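Local coordinates for protein putative reductase (Peptoclostridium difficile, PDB 5J6C) that probably catalyses the flavin-dependent reduction of nitro compounds, as a nitroreductase-family enzyme that carries bound flavin mononucleotide, at residues 136-141 against 172-177; 40-45 against 98-103; 53-58 against 129-134. All blocks are in the same frame, centred on the assembly; numbering follows the deposited sequence.

Contact 1. Residues 136-141 against 172-177; sequences LGSCWI and CIISIG. With FMN (flavin mononucleotide), chain C.
The indole of Trp140 overlaps Cys172 on one face and the flavin of FMN on the other. Cys172 SG sits 3.9 Å from the centroid of the Trp140 six-membered ring, 16° off the ring normal, a sulfur-aromatic contact made over the face, while Cys172 CB makes a CH-pi contact with the five-membered ring, 3.7 Å from its centroid. Across the indole, the benzenoid part of the isoalloxazine lies near the opposite face, with FMN C6 and the methyl C7M as neighbours. The indole swings away from its own backbone N, with CG anti to it (chi1 176°), and Trp140 NE1 is held by Gln142 OE1. Ile174 adds its CD1 methyl obliquely, 4.0 Å from Trp140 CB.

The backbones of strands 137-141 and 172-177 form three antiparallel hydrogen-bonded pairs, Gly137 with Gly177, Cys139 with Ser175, and Ile141 with Ile173; Ser138-Ile176 and Trp140-Ile174 are the non-hydrogen-bonded pairs. Ile141 N lies 2.7 Å from Ile173 O. Trp140, Ser138, Ile174 and Ile176 point to the sheet face covered by helix 116-133, where Ser138 OG binds Gln128. Cys139, Ile141, Ile173 and Ser175 occupy the other face.

Strand 137-142 is the outermost strand of the sheet within this chain, and Cys139, Trp140 and Ile141 belong to the FMN pocket. The flavin meets the Cys139 sulfur, 3.4 Å from SG to FMN N1, the Trp140 indole and the main chain at Ile141. Held between Cys172 and the flavin, with NE1 fixed by Gln142, the indole is probably restricted in its rotation.

Contact 2. Residues 40-45 against 98-103; sequences RKYKDV and KNAPLA. With FMN (flavin mononucleotide), chain C.
Tyr42 sets its CD2 and CE2 atoms against Ala100, with Tyr42 CE2 3.7 Å from Ala100 CB and Tyr42 CD2 equally near Ala100 CA. Its CG lies anti to the carbonyl carbon (chi1 -47°), which turns the ring in toward residues 98-103. Pro101 follows, its side chain crossing that of Tyr42 at about a right angle and placing CD 4.0 Å from Tyr42 CB. Phe96 and Cys139 also touch the tyrosine, and its hydroxyl is hydrogen-bonded to Ser175 OG, so both the ring and its polar end are held in this buried part.

Toward solvent the contact thins out. The exposed Val45, whose CB points away, contributes its backbone instead, Val45 O lying 3.3 Å from Pro101 CB. No direct hydrogen bond joins 40-45 to 98-103. A water accepts a bond from Tyr42 N at 2.7 Å and gives only a weak one to Asn99 O, a loose bridge beside the tyrosine.

At the other end of 40-45, Arg40 leads away to the flavin. Its chain is extended from CG to NE, and it meets the pyrimidine edge with two N-H groups: NE gives a bond to FMN O2 at 2.7 Å and 166°, while NH2 reaches FMN N1 at 3.2 Å, in the guanidinium plane. A basic side chain at N1 and O2 of the flavin is consistent with the FMN site of nitroreductase-family enzymes.

Contact 3. Residues 53-58 against 129-134; sequences DKILKA and LQAHEL
This is a helix-helix contact, largely apolar, in which helix 49-60 lies against the C-terminal end of helix 116-133. The short segments run roughly antiparallel, at 147°, with their axes 9.0 Å apart. Gln130 fills the centre of the interface through its aliphatic part. Its CB lies 3.7 Å from Ala58 CB, and its CG rests over the backbone of the facing helix, 3.7 Å from Ile55 CA. The small side chain of Ala58 is consistent with this close approach.

Leading CG off anti to the backbone N, the Gln130 chain then bends at chi2 (68°), which turns its amide along its own helix. There Gln130 NE2 gives a hydrogen bond to Glu133 OE2, 2.9 Å long, reaching the carboxylate on its anti side and 33° out of plane.

Beside the glutamine, Ile55 extends its CD1 methyl to Ala131 CB at 4.0 Å and offers CG1 to Leu134 CD1 at 3.9 Å. Leu134, just past the helix end, divides its branches: CD1 also meets Lys54 CB, and CD2 touches Lys54 CD at 3.9 Å. The lysine is therefore used here for its methylenes, while its amino group continues to a salt bridge with Glu50. Met29 of the second subunit packs on Gln130 and Glu133.

With no hydrogen bond between the two segments, the pairing probably rests on apolar burial and van der Waals contact, while Gln130 NE2 and Lys54 NZ are each bonded to a residue of their own helix.

In the fold
Contact 2 closes before contact 1 opens along the chain, and contact 3 likewise precedes contact 1, whereas the segments of contacts 2 and 3 alternate. Contacts 1 and 2 have centres about 9 Å apart and share the antiparallel sheet, in which strands 102-109 and 168-177 are neighbours; both also touch the same FMN. Contact 3 lies about 12 Å from contact 1, centre to centre, and joins it where helix 116-133 runs into strand 137-142. Contacts 2 and 3 do not touch, their centres being about 16 Å apart. The sheet therefore links a flavin-binding loop to a helical layer that also meets the second subunit.

Contact 1. Residues 136-141 against 172-177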
loop_
_atom_site.group_PDB
_atom_site.type_symbol
_atom_site.label_atom_id
_atom_site.label_comp_id
_atom_site.label_asym_id
_atom_site.label_seq_id
_atom_site.Cartn_x
_atom_site.Cartn_y
_atom_site.Cartn_z
ATOM N N LEU A 136 10.270 13.316 9.049
ATOM C CA LEU A 136 10.058 12.394 10.153
ATOM C C LEU A 136 10.403 10.976 9.708
ATOM O O LEU A 136 10.388 10.652 8.518
ATOM C CB LEU A 136 8.606 12.459 10.645
ATOM C CG LEU A 136 8.114 13.782 11.260
ATOM C CD1 LEU A 136 6.594 13.866 11.193
ATOM C CD2 LEU A 136 8.587 13.930 12.709
ATOM N N GLY A 137 10.755 10.138 10.679
ATOM C CA GLY A 137 10.928 8.725 10.429
ATOM C C GLY A 137 9.691 7.965 10.879
ATOM O O GLY A 137 8.890 8.463 11.671
ATOM N N SER A 138 9.529 6.745 10.370
ATOM C CA SER A 138 8.378 5.949 10.780
ATOM C C SER A 138 8.699 4.469 10.627
ATOM O O SER A 138 9.684 4.082 9.995
ATOM C CB SER A 138 7.112 6.336 9.985
ATOM O OG SER A 138 7.151 5.844 8.651
ATOM N N CYS A 139 7.850 3.637 11.229
ATOM C CA CYS A 139 7.989 2.196 11.096
ATOM C C CYS A 139 6.619 1.546 11.176
ATOM O O CYS A 139 5.806 1.892 12.041
ATOM C CB CYS A 139 8.902 1.610 12.172
ATOM S SG CYS A 139 9.352 -0.082 11.725
ATOM N N TRP A 140 6.373 0.617 10.265
ATOM C CA TRP A 140 5.136 -0.143 10.242
ATOM C C TRP A 140 5.223 -1.252 11.284
ATOM O O TRP A 140 6.233 -1.957 11.371
ATOM C CB TRP A 140 4.934 -0.700 8.829
ATOM C CG TRP A 140 3.770 -1.615 8.515
ATOM C CD1 TRP A 140 3.415 -2.766 9.163
ATOM C CD2 TRP A 140 2.862 -1.489 7.396
ATOM N NE1 TRP A 140 2.335 -3.350 8.527
ATOM C CE2 TRP A 140 1.974 -2.580 7.451
ATOM C CE3 TRP A 140 2.708 -0.542 6.373
ATOM C CZ2 TRP A 140 0.946 -2.762 6.516
ATOM C CZ3 TRP A 140 1.688 -0.718 5.444
ATOM C CH2 TRP A 140 0.816 -1.823 5.527
ATOM N N ILE A 141 4.182 -1.394 12.092
ATOM C CA ILE A 141 4.076 -2.481 13.057
ATOM C C ILE A 141 2.919 -3.362 12.602
ATOM O O ILE A 141 1.758 -2.937 12.653
ATOM C CB ILE A 141 3.857 -1.957 14.483
ATOM C CG1 ILE A 141 5.036 -1.081 14.906
ATOM C CG2 ILE A 141 3.654 -3.116 15.462
ATOM C CD1 ILE A 141 4.817 -0.396 16.211
ATOM N N CYS A 172 -2.402 -2.374 11.136
ATOM C CA CYS A 172 -1.031 -2.090 11.524
ATOM C C CYS A 172 -1.030 -0.810 12.343
ATOM O O CYS A 172 -2.001 -0.044 12.330
ATOM C CB CYS A 172 -0.130 -1.931 10.291
ATOM S SG CYS A 172 -0.613 -0.519 9.234
ATOM N N ILE A 173 0.064 -0.597 13.064
ATOM C CA ILE A 173 0.356 0.674 13.718
ATOM C C ILE A 173 1.541 1.317 13.006
ATOM O O ILE A 173 2.543 0.644 12.726
ATOM C CB ILE A 173 0.672 0.481 15.210
ATOM C CG1 ILE A 173 -0.336 -0.471 15.859
ATOM C CG2 ILE A 173 0.678 1.831 15.929
ATOM C CD1 ILE A 173 -0.209 -0.524 17.345
ATOM N N ILE A 174 1.437 2.613 12.717
ATOM C CA ILE A 174 2.571 3.378 12.202
ATOM C C ILE A 174 3.082 4.244 13.344
ATOM O O ILE A 174 2.376 5.146 13.806
ATOM C CB ILE A 174 2.205 4.245 10.988
ATOM C CG1 ILE A 174 1.536 3.422 9.885
ATOM C CG2 ILE A 174 3.461 4.923 10.438
ATOM C CD1 ILE A 174 2.463 2.436 9.209
ATOM N N SER A 175 4.302 3.976 13.809
ATOM C CA SER A 175 4.961 4.851 14.774
ATOM C C SER A 175 5.724 5.925 14.016
ATOM O O SER A 175 6.345 5.643 12.992
ATOM C CB SER A 175 5.923 4.076 15.671
ATOM O OG SER A 175 7.055 3.680 14.942
ATOM N N ILE A 176 5.655 7.157 14.515
ATOM C CA ILE A 176 6.133 8.338 13.798
ATOM C C ILE A 176 6.919 9.218 14.767
ATOM O O ILE A 176 6.573 9.316 15.945
ATOM C CB ILE A 176 4.951 9.120 13.178
ATOM C CG1 ILE A 176 4.099 8.201 12.280
ATOM C CG2 ILE A 176 5.432 10.375 12.418
ATOM C CD1 ILE A 176 2.857 8.875 11.714
ATOM N N GLY A 177 7.971 9.857 14.275
ATOM C CA GLY A 177 8.726 10.789 15.091
ATOM C C GLY A 177 10.019 11.161 14.405
ATOM O O GLY A 177 10.341 10.661 13.320
HETATM N N1 FMN C . 9.183 -3.489 11.314
HETATM C C2 FMN C . 9.116 -3.832 12.653
HETATM O O2 FMN C . 10.008 -3.511 13.424
HETATM N N3 FMN C . 8.042 -4.537 13.152
HETATM C C4 FMN C . 7.022 -4.932 12.311
HETATM O O4 FMN C . 6.056 -5.566 12.731
HETATM C C4A FMN C . 7.091 -4.614 10.966
HETATM N N5 FMN C . 6.060 -5.009 10.148
HETATM C C5A FMN C . 6.087 -4.669 8.823
HETATM C C6 FMN C . 5.039 -5.081 8.010
HETATM C C7 FMN C . 5.045 -4.751 6.680
HETATM C C7M FMN C . 3.911 -5.184 5.806
HETATM C C8 FMN C . 6.092 -4.024 6.159
HETATM C C8M FMN C . 6.078 -3.666 4.714
HETATM C C9 FMN C . 7.143 -3.611 6.956
HETATM C C9A FMN C . 7.144 -3.942 8.305
HETATM N N10 FMN C . 8.187 -3.548 9.130
HETATM C C10 FMN C . 8.166 -3.882 10.468
HETATM C "C1'" FMN C . 9.336 -2.757 8.573
HETATM C "C2'" FMN C . 10.313 -3.652 7.797
HETATM O "O2'" FMN C . 11.180 -4.334 8.686
HETATM C "C3'" FMN C . 11.107 -2.811 6.793
HETATM O "O3'" FMN C . 10.204 -2.064 6.013
HETATM C "C4'" FMN C . 11.969 -3.672 5.865
HETATM O "O4'" FMN C . 12.909 -4.381 6.645
HETATM C "C5'" FMN C . 12.687 -2.802 4.831
HETATM O "O5'" FMN C . 13.573 -1.944 5.517
HETATM P P FMN C . 13.398 -0.348 5.414
HETATM O O1P FMN C . 11.943 0.007 5.634
HETATM O O2P FMN C . 14.242 0.346 6.460
HETATM O O3P FMN C . 13.814 0.051 4.021
#

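Contact 2. Residues 40-45 against 98-103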
loop_
_atom_site.group_PDB
_atom_site.type_symbol
_atom_site.label_atom_id
_atom_site.label_comp_id
_atom_site.label_asym_id
_atom_site.label_seq_id
_atom_site.Cartn_x
_atom_site.Cartn_y
_atom_site.Cartn_z
ATOM N N ARG A 40 13.141 3.164 14.215
ATOM C CA ARG A 40 12.613 2.605 15.449
ATOM C C ARG A 40 13.227 3.252 16.684
ATOM O O ARG A 40 12.972 2.787 17.802
ATOM C CB ARG A 40 12.837 1.089 15.473
ATOM C CG ARG A 40 12.385 0.350 14.183
ATOM C CD ARG A 40 12.605 -1.178 14.258
ATOM N NE ARG A 40 12.086 -1.855 13.069
ATOM C CZ ARG A 40 12.682 -1.845 11.880
ATOM N NH1 ARG A 40 13.828 -1.194 11.718
ATOM N NH2 ARG A 40 12.144 -2.487 10.851
ATOM N N LYS A 41 14.045 4.297 16.517
ATOM C CA LYS A 41 14.606 5.053 17.635
ATOM C C LYS A 41 14.424 6.542 17.356
ATOM O O LYS A 41 14.833 7.024 16.293
ATOM C CB LYS A 41 16.090 4.704 17.845
ATOM C CG LYS A 41 16.728 5.353 19.079
ATOM C CD LYS A 41 18.187 4.960 19.236
ATOM C CE LYS A 41 18.806 5.580 20.493
ATOM N NZ LYS A 41 20.166 5.033 20.769
ATOM N N TYR A 42 13.803 7.267 18.300
ATOM C CA TYR A 42 13.319 8.621 18.045
ATOM C C TYR A 42 13.839 9.626 19.069
ATOM O O TYR A 42 14.066 9.296 20.238
ATOM C CB TYR A 42 11.775 8.684 18.045
ATOM C CG TYR A 42 11.121 7.581 17.232
ATOM C CD1 TYR A 42 10.890 7.736 15.867
ATOM C CD2 TYR A 42 10.742 6.384 17.834
ATOM C CE1 TYR A 42 10.290 6.727 15.123
ATOM C CE2 TYR A 42 10.144 5.358 17.093
ATOM C CZ TYR A 42 9.924 5.541 15.744
ATOM O OH TYR A 42 9.339 4.530 15.020
ATOM N N LYS A 43 14.001 10.867 18.615
ATOM C CA LYS A 43 14.276 11.952 19.540
ATOM C C LYS A 43 13.074 12.165 20.458
ATOM O O LYS A 43 11.947 11.774 20.150
ATOM C CB LYS A 43 14.619 13.234 18.778
ATOM C CG LYS A 43 15.878 13.070 17.928
ATOM C CD LYS A 43 16.452 14.379 17.438
ATOM C CE LYS A 43 17.856 14.151 16.891
ATOM N NZ LYS A 43 18.691 13.377 17.878
ATOM N N ASP A 44 13.334 12.773 21.615
ATOM C CA ASP A 44 12.303 12.989 22.631
ATOM C C ASP A 44 11.593 14.310 22.337
ATOM O O ASP A 44 11.669 15.282 23.083
ATOM C CB ASP A 44 12.922 12.961 24.023
ATOM C CG ASP A 44 11.884 13.101 25.137
ATOM O OD1 ASP A 44 10.735 12.647 24.946
ATOM O OD2 ASP A 44 12.222 13.672 26.200
ATOM N N VAL A 45 10.892 14.322 21.205
ATOM C CA VAL A 45 10.346 15.535 20.606
ATOM C C VAL A 45 8.955 15.221 20.073
ATOM O O VAL A 45 8.783 14.266 19.311
ATOM C CB VAL A 45 11.256 16.056 19.469
ATOM C CG1 VAL A 45 10.583 17.170 18.687
ATOM C CG2 VAL A 45 12.581 16.552 20.022
ATOM N N LYS A 98 6.940 2.173 22.546
ATOM C CA LYS A 98 6.893 2.829 23.845
ATOM C C LYS A 98 7.718 4.111 23.877
ATOM O O LYS A 98 7.442 4.985 24.706
ATOM C CB LYS A 98 7.378 1.873 24.943
ATOM C CG LYS A 98 8.869 1.537 24.881
ATOM C CD LYS A 98 9.206 0.439 25.878
ATOM C CE LYS A 98 10.569 -0.155 25.604
ATOM N NZ LYS A 98 10.866 -1.305 26.500
ATOM N N ASN A 99 8.713 4.245 22.998
ATOM C CA ASN A 99 9.592 5.408 22.963
ATOM C C ASN A 99 9.278 6.353 21.822
ATOM O O ASN A 99 10.060 7.278 21.566
ATOM C CB ASN A 99 11.047 4.970 22.858
ATOM C CG ASN A 99 11.512 4.268 24.096
ATOM O OD1 ASN A 99 11.145 4.658 25.204
ATOM N ND2 ASN A 99 12.305 3.211 23.925
ATOM N N ALA A 100 8.191 6.138 21.136
ATOM C CA ALA A 100 7.806 6.973 20.011
ATOM C C ALA A 100 6.937 8.121 20.501
ATOM O O ALA A 100 6.220 7.975 21.492
ATOM C CB ALA A 100 7.036 6.154 18.968
ATOM N N PRO A 101 6.989 9.279 19.829
ATOM C CA PRO A 101 6.117 10.390 20.229
ATOM C C PRO A 101 4.726 10.301 19.641
ATOM O O PRO A 101 3.809 10.963 20.149
ATOM C CB PRO A 101 6.851 11.628 19.687
ATOM C CG PRO A 101 7.526 11.095 18.427
ATOM C CD PRO A 101 7.909 9.658 18.736
ATOM N N LEU A 102 4.542 9.515 18.583
ATOM C CA LEU A 102 3.288 9.516 17.858
ATOM C C LEU A 102 3.074 8.144 17.235
ATOM O O LEU A 102 4.031 7.446 16.893
ATOM C CB LEU A 102 3.293 10.605 16.783
ATOM C CG LEU A 102 2.091 10.696 15.848
ATOM C CD1 LEU A 102 0.835 10.960 16.669
ATOM C CD2 LEU A 102 2.314 11.790 14.795
ATOM N N ALA A 103 1.809 7.759 17.116
ATOM C CA ALA A 103 1.441 6.552 16.394
ATOM C C ALA A 103 0.102 6.803 15.725
ATOM O O ALA A 103 -0.720 7.580 16.220
ATOM C CB ALA A 103 1.360 5.325 17.312
HETATM N N1 FMN C . 9.183 -3.489 11.314
HETATM C C2 FMN C . 9.116 -3.832 12.653
HETATM O O2 FMN C . 10.008 -3.511 13.424
HETATM N N3 FMN C . 8.042 -4.537 13.152
HETATM C C4 FMN C . 7.022 -4.932 12.311
HETATM O O4 FMN C . 6.056 -5.566 12.731
HETATM C C4A FMN C . 7.091 -4.614 10.966
HETATM N N5 FMN C . 6.060 -5.009 10.148
HETATM C C5A FMN C . 6.087 -4.669 8.823
HETATM C C6 FMN C . 5.039 -5.081 8.010
HETATM C C7 FMN C . 5.045 -4.751 6.680
HETATM C C7M FMN C . 3.911 -5.184 5.806
HETATM C C8 FMN C . 6.092 -4.024 6.159
HETATM C C8M FMN C . 6.078 -3.666 4.714
HETATM C C9 FMN C . 7.143 -3.611 6.956
HETATM C C9A FMN C . 7.144 -3.942 8.305
HETATM N N10 FMN C . 8.187 -3.548 9.130
HETATM C C10 FMN C . 8.166 -3.882 10.468
HETATM C "C1'" FMN C . 9.336 -2.757 8.573
HETATM C "C2'" FMN C . 10.313 -3.652 7.797
HETATM O "O2'" FMN C . 11.180 -4.334 8.686
HETATM C "C3'" FMN C . 11.107 -2.811 6.793
HETATM O "O3'" FMN C . 10.204 -2.064 6.013
HETATM C "C4'" FMN C . 11.969 -3.672 5.865
HETATM O "O4'" FMN C . 12.909 -4.381 6.645
HETATM C "C5'" FMN C . 12.687 -2.802 4.831
HETATM O "O5'" FMN C . 13.573 -1.944 5.517
HETATM P P FMN C . 13.398 -0.348 5.414
HETATM O O1P FMN C . 11.943 0.007 5.634
HETATM O O2P FMN C . 14.242 0.346 6.460
HETATM O O3P FMN C . 13.814 0.051 4.021
HETATM O O HOH W 1 13.264 6.239 20.739
#

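Contact 3. Residues 53-58 against 129-134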
loop_
_atom_site.group_PDB
_atom_site.type_symbol
_atom_site.label_atom_id
_atom_site.label_comp_id
_atom_site.label_asym_id
_atom_site.label_seq_id
_atom_site.Cartn_x
_atom_site.Cartn_y
_atom_site.Cartn_z
ATOM N N ASP A 53 -1.150 17.091 10.792
ATOM C CA ASP A 53 -2.290 17.424 9.948
ATOM C C ASP A 53 -2.035 17.042 8.493
ATOM O O ASP A 53 -2.923 16.508 7.824
ATOM C CB ASP A 53 -2.610 18.915 10.062
ATOM C CG ASP A 53 -3.267 19.276 11.383
ATOM O OD1 ASP A 53 -3.722 18.356 12.102
ATOM O OD2 ASP A 53 -3.333 20.490 11.699
ATOM N N LYS A 54 -0.830 17.313 7.986
ATOM C CA LYS A 54 -0.521 16.952 6.608
ATOM C C LYS A 54 -0.461 15.434 6.431
ATOM O O LYS A 54 -0.858 14.915 5.383
ATOM C CB LYS A 54 0.787 17.602 6.175
ATOM C CG LYS A 54 0.716 19.120 6.060
ATOM C CD LYS A 54 2.110 19.693 5.883
ATOM C CE LYS A 54 2.092 21.203 5.609
ATOM N NZ LYS A 54 3.478 21.733 5.648
ATOM N N ILE A 55 0.026 14.708 7.443
ATOM C CA ILE A 55 0.034 13.240 7.388
ATOM C C ILE A 55 -1.389 12.695 7.303
ATOM O O ILE A 55 -1.680 11.785 6.519
ATOM C CB ILE A 55 0.780 12.660 8.600
ATOM C CG1 ILE A 55 2.272 12.959 8.515
ATOM C CG2 ILE A 55 0.538 11.179 8.712
ATOM C CD1 ILE A 55 3.017 12.593 9.783
ATOM N N LEU A 56 -2.299 13.247 8.104
ATOM C CA LEU A 56 -3.680 12.785 8.064
ATOM C C LEU A 56 -4.348 13.123 6.732
ATOM O O LEU A 56 -5.159 12.339 6.229
ATOM C CB LEU A 56 -4.447 13.381 9.247
ATOM C CG LEU A 56 -4.058 12.772 10.604
ATOM C CD1 LEU A 56 -4.504 13.633 11.778
ATOM C CD2 LEU A 56 -4.654 11.373 10.712
ATOM N N LYS A 57 -4.027 14.288 6.152
ATOM C CA LYS A 57 -4.555 14.649 4.836
ATOM C C LYS A 57 -4.105 13.665 3.765
ATOM O O LYS A 57 -4.898 13.282 2.904
ATOM C CB LYS A 57 -4.119 16.061 4.448
ATOM C CG LYS A 57 -5.015 17.171 4.944
ATOM C CD LYS A 57 -4.567 18.504 4.345
ATOM C CE LYS A 57 -5.571 19.624 4.573
ATOM N NZ LYS A 57 -5.253 20.784 3.673
ATOM N N ALA A 58 -2.830 13.259 3.787
ATOM C CA ALA A 58 -2.372 12.259 2.821
ATOM C C ALA A 58 -3.135 10.953 2.984
ATOM O O ALA A 58 -3.557 10.343 1.992
ATOM C CB ALA A 58 -0.871 12.012 2.966
ATOM N N LEU A 129 4.898 7.819 3.589
ATOM C CA LEU A 129 5.549 8.684 2.605
ATOM C C LEU A 129 5.422 10.154 2.992
ATOM O O LEU A 129 6.388 10.916 2.879
ATOM C CB LEU A 129 4.971 8.437 1.204
ATOM C CG LEU A 129 5.356 7.098 0.562
ATOM C CD1 LEU A 129 4.823 6.936 -0.872
ATOM C CD2 LEU A 129 6.871 6.929 0.594
ATOM N N GLN A 130 4.244 10.574 3.450
ATOM C CA GLN A 130 4.087 11.964 3.858
ATOM C C GLN A 130 4.916 12.273 5.102
ATOM O O GLN A 130 5.515 13.351 5.196
ATOM C CB GLN A 130 2.615 12.288 4.080
ATOM C CG GLN A 130 2.376 13.712 4.560
ATOM C CD GLN A 130 2.707 14.761 3.506
ATOM O OE1 GLN A 130 1.868 15.111 2.678
ATOM N NE2 GLN A 130 3.931 15.275 3.544
ATOM N N ALA A 131 5.001 11.331 6.046
ATOM C CA ALA A 131 5.926 11.511 7.165
ATOM C C ALA A 131 7.349 11.719 6.668
ATOM O O ALA A 131 8.065 12.602 7.155
ATOM C CB ALA A 131 5.864 10.311 8.108
ATOM N N HIS A 132 7.766 10.925 5.679
ATOM C CA HIS A 132 9.113 11.042 5.125
ATOM C C HIS A 132 9.345 12.416 4.504
ATOM O O HIS A 132 10.394 13.032 4.722
ATOM C CB HIS A 132 9.341 9.936 4.090
ATOM C CG HIS A 132 10.719 9.921 3.494
ATOM N ND1 HIS A 132 11.865 10.037 4.253
ATOM C CD2 HIS A 132 11.135 9.774 2.212
ATOM C CE1 HIS A 132 12.924 9.984 3.462
ATOM N NE2 HIS A 132 12.508 9.826 2.218
ATOM N N GLU A 133 8.375 12.916 3.733
ATOM C CA GLU A 133 8.537 14.229 3.116
ATOM C C GLU A 133 8.625 15.333 4.160
ATOM O O GLU A 133 9.206 16.389 3.896
ATOM C CB GLU A 133 7.384 14.524 2.158
ATOM C CG GLU A 133 7.672 15.739 1.281
ATOM C CD GLU A 133 6.423 16.387 0.718
ATOM O OE1 GLU A 133 6.379 16.623 -0.514
ATOM O OE2 GLU A 133 5.491 16.672 1.504
ATOM N N LEU A 134 8.063 15.119 5.345
ATOM C CA LEU A 134 8.095 16.136 6.384
ATOM C C LEU A 134 9.270 15.955 7.332
ATOM O O LEU A 134 9.272 16.548 8.416
ATOM C CB LEU A 134 6.779 16.135 7.161
ATOM C CG LEU A 134 5.519 16.333 6.324
ATOM C CD1 LEU A 134 4.270 16.087 7.173
ATOM C CD2 LEU A 134 5.501 17.733 5.704
#